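Local coordinates for ribosome maturation protein SDO1 homolog (Methanothermobacter thermautotrophicus, PDB 2WBM) that probably binds RNA on the ribosome and takes part in ribosome maturation, as an archaeal member of the SDO1/SBDS family, at residues A27-L32 / D72-D77; D62-Q67 / D92-T97. One frame throughout, in Å; residues are numbered along the deposited sequence. Where two conformers were deposited one is given.

Contact 1. Residues A27-L32 / D72-D77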
loop_
_atom_site.group_PDB
_atom_site.type_symbol
_atom_site.label_atom_id
_atom_site.label_comp_id
_atom_site.label_asym_id
_atom_site.label_seq_id
_atom_site.Cartn_x
_atom_site.Cartn_y
_atom_site.Cartn_z
ATOM N N ALA A 27 -11.670 5.413 13.118
ATOM C CA ALA A 27 -12.684 4.432 12.741
ATOM C C ALA A 27 -13.654 5.053 11.763
ATOM O O ALA A 27 -14.018 6.218 11.906
ATOM C CB ALA A 27 -13.451 3.895 13.950
ATOM N N VAL A 28 -14.069 4.254 10.787
ATOM C CA VAL A 28 -15.068 4.665 9.805
ATOM C C VAL A 28 -16.273 3.762 10.008
ATOM O O VAL A 28 -16.223 2.807 10.797
ATOM C CB VAL A 28 -14.501 4.619 8.337
ATOM C CG1 VAL A 28 -13.252 5.503 8.223
ATOM C CG2 VAL A 28 -14.167 3.168 7.918
ATOM N N ILE A 29 -17.365 4.079 9.336
ATOM C CA ILE A 29 -18.571 3.302 9.468
ATOM C C ILE A 29 -18.772 2.428 8.239
ATOM O O ILE A 29 -18.633 2.911 7.109
ATOM C CB ILE A 29 -19.760 4.263 9.653
ATOM C CG1 ILE A 29 -19.675 4.898 11.050
ATOM C CG2 ILE A 29 -21.100 3.524 9.434
ATOM C CD1 ILE A 29 -20.581 6.111 11.225
ATOM N N ALA A 30 -19.050 1.146 8.453
ATOM C CA ALA A 30 -19.559 0.295 7.378
ATOM C C ALA A 30 -21.058 0.156 7.606
ATOM O O ALA A 30 -21.500 -0.154 8.722
ATOM C CB ALA A 30 -18.862 -1.083 7.378
ATOM N N ARG A 31 -21.830 0.414 6.566
ATOM C CA ARG A 31 -23.283 0.516 6.657
ATOM C C ARG A 31 -23.939 -0.445 5.670
ATOM O O ARG A 31 -23.505 -0.556 4.523
ATOM C CB ARG A 31 -23.697 1.947 6.278
ATOM C CG ARG A 31 -25.195 2.155 6.174
ATOM C CD ARG A 31 -25.494 3.544 5.710
ATOM N NE ARG A 31 -25.197 4.545 6.738
ATOM C CZ ARG A 31 -25.123 5.859 6.515
ATOM N NH1 ARG A 31 -25.332 6.377 5.297
ATOM N NH2 ARG A 31 -24.870 6.679 7.531
ATOM N N LEU A 32 -24.993 -1.124 6.113
ATOM C CA LEU A 32 -25.816 -1.904 5.222
ATOM C C LEU A 32 -27.278 -1.557 5.491
ATOM O O LEU A 32 -27.702 -1.561 6.655
ATOM C CB LEU A 32 -25.568 -3.395 5.458
ATOM C CG LEU A 32 -26.394 -4.343 4.572
ATOM C CD1 LEU A 32 -26.110 -4.123 3.101
ATOM C CD2 LEU A 32 -26.070 -5.797 4.951
ATOM N N ASP A 72 -27.405 3.457 14.255
ATOM C CA ASP A 72 -26.669 4.637 13.814
ATOM C C ASP A 72 -25.420 4.757 14.672
ATOM O O ASP A 72 -25.497 5.076 15.856
ATOM C CB ASP A 72 -27.518 5.913 13.889
ATOM C CG ASP A 72 -26.792 7.125 13.304
ATOM O OD1 ASP A 72 -25.661 7.412 13.743
ATOM O OD2 ASP A 72 -27.345 7.785 12.400
ATOM N N ALA A 73 -24.272 4.495 14.061
ATOM C CA ALA A 73 -23.023 4.384 14.815
ATOM C C ALA A 73 -22.492 5.714 15.335
ATOM O O ALA A 73 -21.777 5.746 16.333
ATOM C CB ALA A 73 -21.969 3.646 13.995
ATOM N N ARG A 74 -22.835 6.815 14.685
ATOM C CA ARG A 74 -22.391 8.086 15.221
ATOM C C ARG A 74 -23.304 8.557 16.355
ATOM O O ARG A 74 -22.838 9.213 17.276
ATOM C CB ARG A 74 -22.220 9.148 14.130
ATOM C CG ARG A 74 -21.041 8.878 13.182
ATOM C CD ARG A 74 -19.713 8.639 13.916
ATOM N NE ARG A 74 -18.627 8.298 12.995
ATOM C CZ ARG A 74 -17.428 7.846 13.360
ATOM N NH1 ARG A 74 -17.135 7.669 14.638
ATOM N NH2 ARG A 74 -16.516 7.569 12.437
ATOM N N LYS A 75 -24.579 8.204 16.296
ATOM C CA LYS A 75 -25.507 8.646 17.334
ATOM C C LYS A 75 -25.567 7.659 18.502
ATOM O O LYS A 75 -26.025 8.008 19.590
ATOM C CB LYS A 75 -26.884 8.947 16.731
ATOM C CG LYS A 75 -26.894 10.327 16.113
ATOM C CD LYS A 75 -27.981 10.547 15.091
ATOM C CE LYS A 75 -27.792 11.935 14.483
ATOM N NZ LYS A 75 -28.732 12.193 13.366
ATOM N N GLY A 76 -25.068 6.456 18.263
ATOM C CA GLY A 76 -24.903 5.448 19.312
ATOM C C GLY A 76 -26.129 4.603 19.598
ATOM O O GLY A 76 -26.170 3.875 20.597
ATOM N N ASP A 77 -27.151 4.717 18.753
ATOM C CA ASP A 77 -28.349 3.882 18.810
ATOM C C ASP A 77 -28.020 2.463 18.310
ATOM O O ASP A 77 -27.520 2.311 17.195
ATOM C CB ASP A 77 -29.413 4.570 17.933
ATOM C CG ASP A 77 -30.711 3.830 17.885
ATOM O OD1 ASP A 77 -30.960 3.003 18.785
ATOM O OD2 ASP A 77 -31.503 4.111 16.947
#
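R74 reaches from segment 72-77 to strand 28-34 and, in one of its two conformers, lays its side chain obliquely across I29, whose CD1 lies 3.4 Å from R74 CG and 3.4 Å from R74 NE. Beyond I29, R74 NH2 donates to A27 O at 2.9 Å. That oxygen lies near the guanidinium plane, at its edge, while the donor stands 38° above the carbonyl plane, and with 139° at the hydrogen the bond is bent. The bend at chi2 (-53°), followed by an extended chi3, swings the arm over I29 toward A27. Beside it, the small methyl of A73 fits close against I29 (A73 CB to I29 CG1, 3.9 Å).

The segment's own bonds place A73 and R74. D72 forms an Asx motif, OD1 accepting from K75 N at 2.9 Å, and G76 and D77 facing D72 make a G1 beta bulge, with G76 at positive phi. E40 accepts from A73 N and also pairs with R31. Strand 28-34 is central in the N-terminal domain's three-stranded antiparallel sheet, between 37-43 and 105-107, and loop 73-76 covers its I29 side.

In that conformer, the aliphatic part of R74 packs on I29, while its guanidinium shares A27 O with Q112.

Contact 2. Residues D62-Q67 / D92-T97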
loop_
_atom_site.group_PDB
_atom_site.type_symbol
_atom_site.label_atom_id
_atom_site.label_comp_id
_atom_site.label_asym_id
_atom_site.label_seq_id
_atom_site.Cartn_x
_atom_site.Cartn_y
_atom_site.Cartn_z
ATOM N N ASP A 62 -10.367 -8.290 14.292
ATOM C CA ASP A 62 -9.377 -7.222 14.180
ATOM C C ASP A 62 -9.917 -5.986 13.438
ATOM O O ASP A 62 -9.403 -4.885 13.608
ATOM C CB ASP A 62 -8.089 -7.747 13.567
ATOM C CG ASP A 62 -7.385 -8.760 14.484
ATOM O OD1 ASP A 62 -7.485 -8.641 15.730
ATOM O OD2 ASP A 62 -6.753 -9.681 13.959
ATOM N N VAL A 63 -10.948 -6.179 12.626
ATOM C CA VAL A 63 -11.557 -5.080 11.869
ATOM C C VAL A 63 -12.403 -4.169 12.785
ATOM O O VAL A 63 -12.362 -2.943 12.659
ATOM C CB VAL A 63 -12.416 -5.613 10.696
ATOM C CG1 VAL A 63 -13.101 -4.465 9.964
ATOM C CG2 VAL A 63 -11.566 -6.406 9.716
ATOM N N LEU A 64 -13.152 -4.777 13.708
ATOM C CA LEU A 64 -14.123 -4.037 14.540
ATOM C C LEU A 64 -13.479 -3.204 15.632
ATOM O O LEU A 64 -12.669 -3.702 16.385
ATOM C CB LEU A 64 -15.122 -5.003 15.186
ATOM C CG LEU A 64 -16.162 -5.547 14.208
ATOM C CD1 LEU A 64 -16.758 -6.828 14.759
ATOM C CD2 LEU A 64 -17.271 -4.506 13.928
ATOM N N ALA A 65 -13.884 -1.937 15.734
ATOM C CA ALA A 65 -13.470 -1.080 16.853
ATOM C C ALA A 65 -14.130 -1.523 18.186
ATOM O O ALA A 65 -13.506 -1.471 19.254
ATOM C CB ALA A 65 -13.838 0.365 16.550
ATOM N N VAL A 66 -15.399 -1.914 18.079
ATOM C CA VAL A 66 -16.176 -2.521 19.178
ATOM C C VAL A 66 -17.064 -3.583 18.546
ATOM O O VAL A 66 -17.489 -3.442 17.394
ATOM C CB VAL A 66 -17.073 -1.484 19.951
ATOM C CG1 VAL A 66 -16.217 -0.524 20.770
ATOM C CG2 VAL A 66 -17.991 -0.711 18.982
ATOM N N GLN A 67 -17.350 -4.652 19.283
ATOM C CA GLN A 67 -18.189 -5.722 18.730
ATOM C C GLN A 67 -19.661 -5.424 18.976
ATOM O O GLN A 67 -20.314 -6.114 19.755
ATOM C CB GLN A 67 -17.796 -7.084 19.322
ATOM C CG GLN A 67 -16.348 -7.456 19.057
ATOM C CD GLN A 67 -15.997 -8.849 19.565
ATOM O OE1 GLN A 67 -16.831 -9.538 20.152
ATOM N NE2 GLN A 67 -14.746 -9.253 19.373
ATOM N N ASP A 92 -25.466 -12.383 16.249
ATOM C CA ASP A 92 -24.051 -12.366 16.595
ATOM C C ASP A 92 -23.326 -11.278 15.801
ATOM O O ASP A 92 -23.217 -11.380 14.576
ATOM C CB ASP A 92 -23.429 -13.743 16.303
ATOM C CG ASP A 92 -21.986 -13.860 16.802
ATOM O OD1 ASP A 92 -21.334 -12.821 17.048
ATOM O OD2 ASP A 92 -21.509 -15.002 16.954
ATOM N N PRO A 93 -22.814 -10.237 16.486
ATOM C CA PRO A 93 -22.084 -9.159 15.774
ATOM C C PRO A 93 -20.907 -9.660 14.930
ATOM O O PRO A 93 -20.577 -9.035 13.923
ATOM C CB PRO A 93 -21.558 -8.285 16.914
ATOM C CG PRO A 93 -22.576 -8.472 17.999
ATOM C CD PRO A 93 -22.896 -9.964 17.936
ATOM N N LEU A 94 -20.287 -10.773 15.331
ATOM C CA LEU A 94 -19.159 -11.317 14.567
ATOM C C LEU A 94 -19.637 -12.043 13.304
ATOM O O LEU A 94 -18.845 -12.305 12.403
ATOM C CB LEU A 94 -18.280 -12.228 15.440
ATOM C CG LEU A 94 -17.613 -11.504 16.632
ATOM C CD1 LEU A 94 -16.780 -12.441 17.495
ATOM C CD2 LEU A 94 -16.766 -10.300 16.172
ATOM N N GLU A 95 -20.927 -12.366 13.253
ATOM C CA GLU A 95 -21.505 -13.006 12.067
ATOM C C GLU A 95 -22.214 -11.968 11.195
ATOM O O GLU A 95 -22.276 -12.111 9.975
ATOM C CB GLU A 95 -22.442 -14.158 12.450
ATOM C CG GLU A 95 -21.713 -15.361 13.065
ATOM C CD GLU A 95 -22.641 -16.470 13.543
ATOM O OE1 GLU A 95 -23.880 -16.307 13.495
ATOM O OE2 GLU A 95 -22.127 -17.527 13.977
ATOM N N VAL A 96 -22.735 -10.919 11.817
ATOM C CA VAL A 96 -23.373 -9.837 11.070
ATOM C C VAL A 96 -22.334 -8.975 10.339
ATOM O O VAL A 96 -22.529 -8.584 9.182
ATOM C CB VAL A 96 -24.257 -8.974 11.997
ATOM C CG1 VAL A 96 -24.734 -7.697 11.278
ATOM C CG2 VAL A 96 -25.447 -9.794 12.495
ATOM N N THR A 97 -21.242 -8.666 11.032
ATOM C CA THR A 97 -20.241 -7.732 10.506
ATOM C C THR A 97 -19.650 -8.112 9.125
ATOM O O THR A 97 -19.521 -7.228 8.263
ATOM C CB THR A 97 -19.136 -7.461 11.551
ATOM O OG1 THR A 97 -19.710 -6.769 12.664
ATOM C CG2 THR A 97 -18.008 -6.634 10.951
#
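L64, Q67 and L94 bury most of the surface here, with T97 and P93 completing a contact that joins the end of helix 60-63 to the first turns of helix 93-103 in the N-terminal domain. L64 forks over the threonine: L64 CD2 lies 3.6 Å from T97 OG1 and 3.7 Å from T97 CG2, the two side chains meeting tip to tip. L64 CD1 touches both T97 OG1 (3.6 Å) and L94 CD2 (3.7 Å), so the fork bridges two residues about one helical turn apart.

L94 CD2 is shared, for the amide of Q67 comes across it from the other segment, with Q67 CD at 3.8 Å. The glutamine is extended beyond CG (chi2 -176°), which carries its amide out over the leucine methyls. P93 adds its ring to the backbone of Q67, P93 CG lying 3.7 Å from Q67 O.

Proline suits the first turn of helix 93-103, where its missing N-H costs no bond. D92 is the N-cap, its OD1 taking L94 N at 2.9 Å. T97 OG1 donates to P93 O at 2.7 Å, and T97 N reaches the same oxygen from the opposite face of its plane.

With its hydroxyl turned back to its own helix, T97 can pack against leucine as a largely apolar neighbour; no hydrogen bond crosses between the segments, and the direct contact is van der Waals.

How the contacts relate
Both contacts belong to the SBDS N-terminal domain, and their centres are 12 Å apart; the nearest atoms come to about 4 Å without touching. Along the chain the segments alternate, 27-32, 62-67, 72-77, 92-97, so neither contact is closed before the other begins. Strand 37-43 relates them: its E40 and L42 touch I29 of contact 1, while its V41 touches L64 and T97 of contact 2. Helix 93-103 does the same further along, since A30 and L32 of the strand in contact 1 pack on it beyond the first turns used by contact 2.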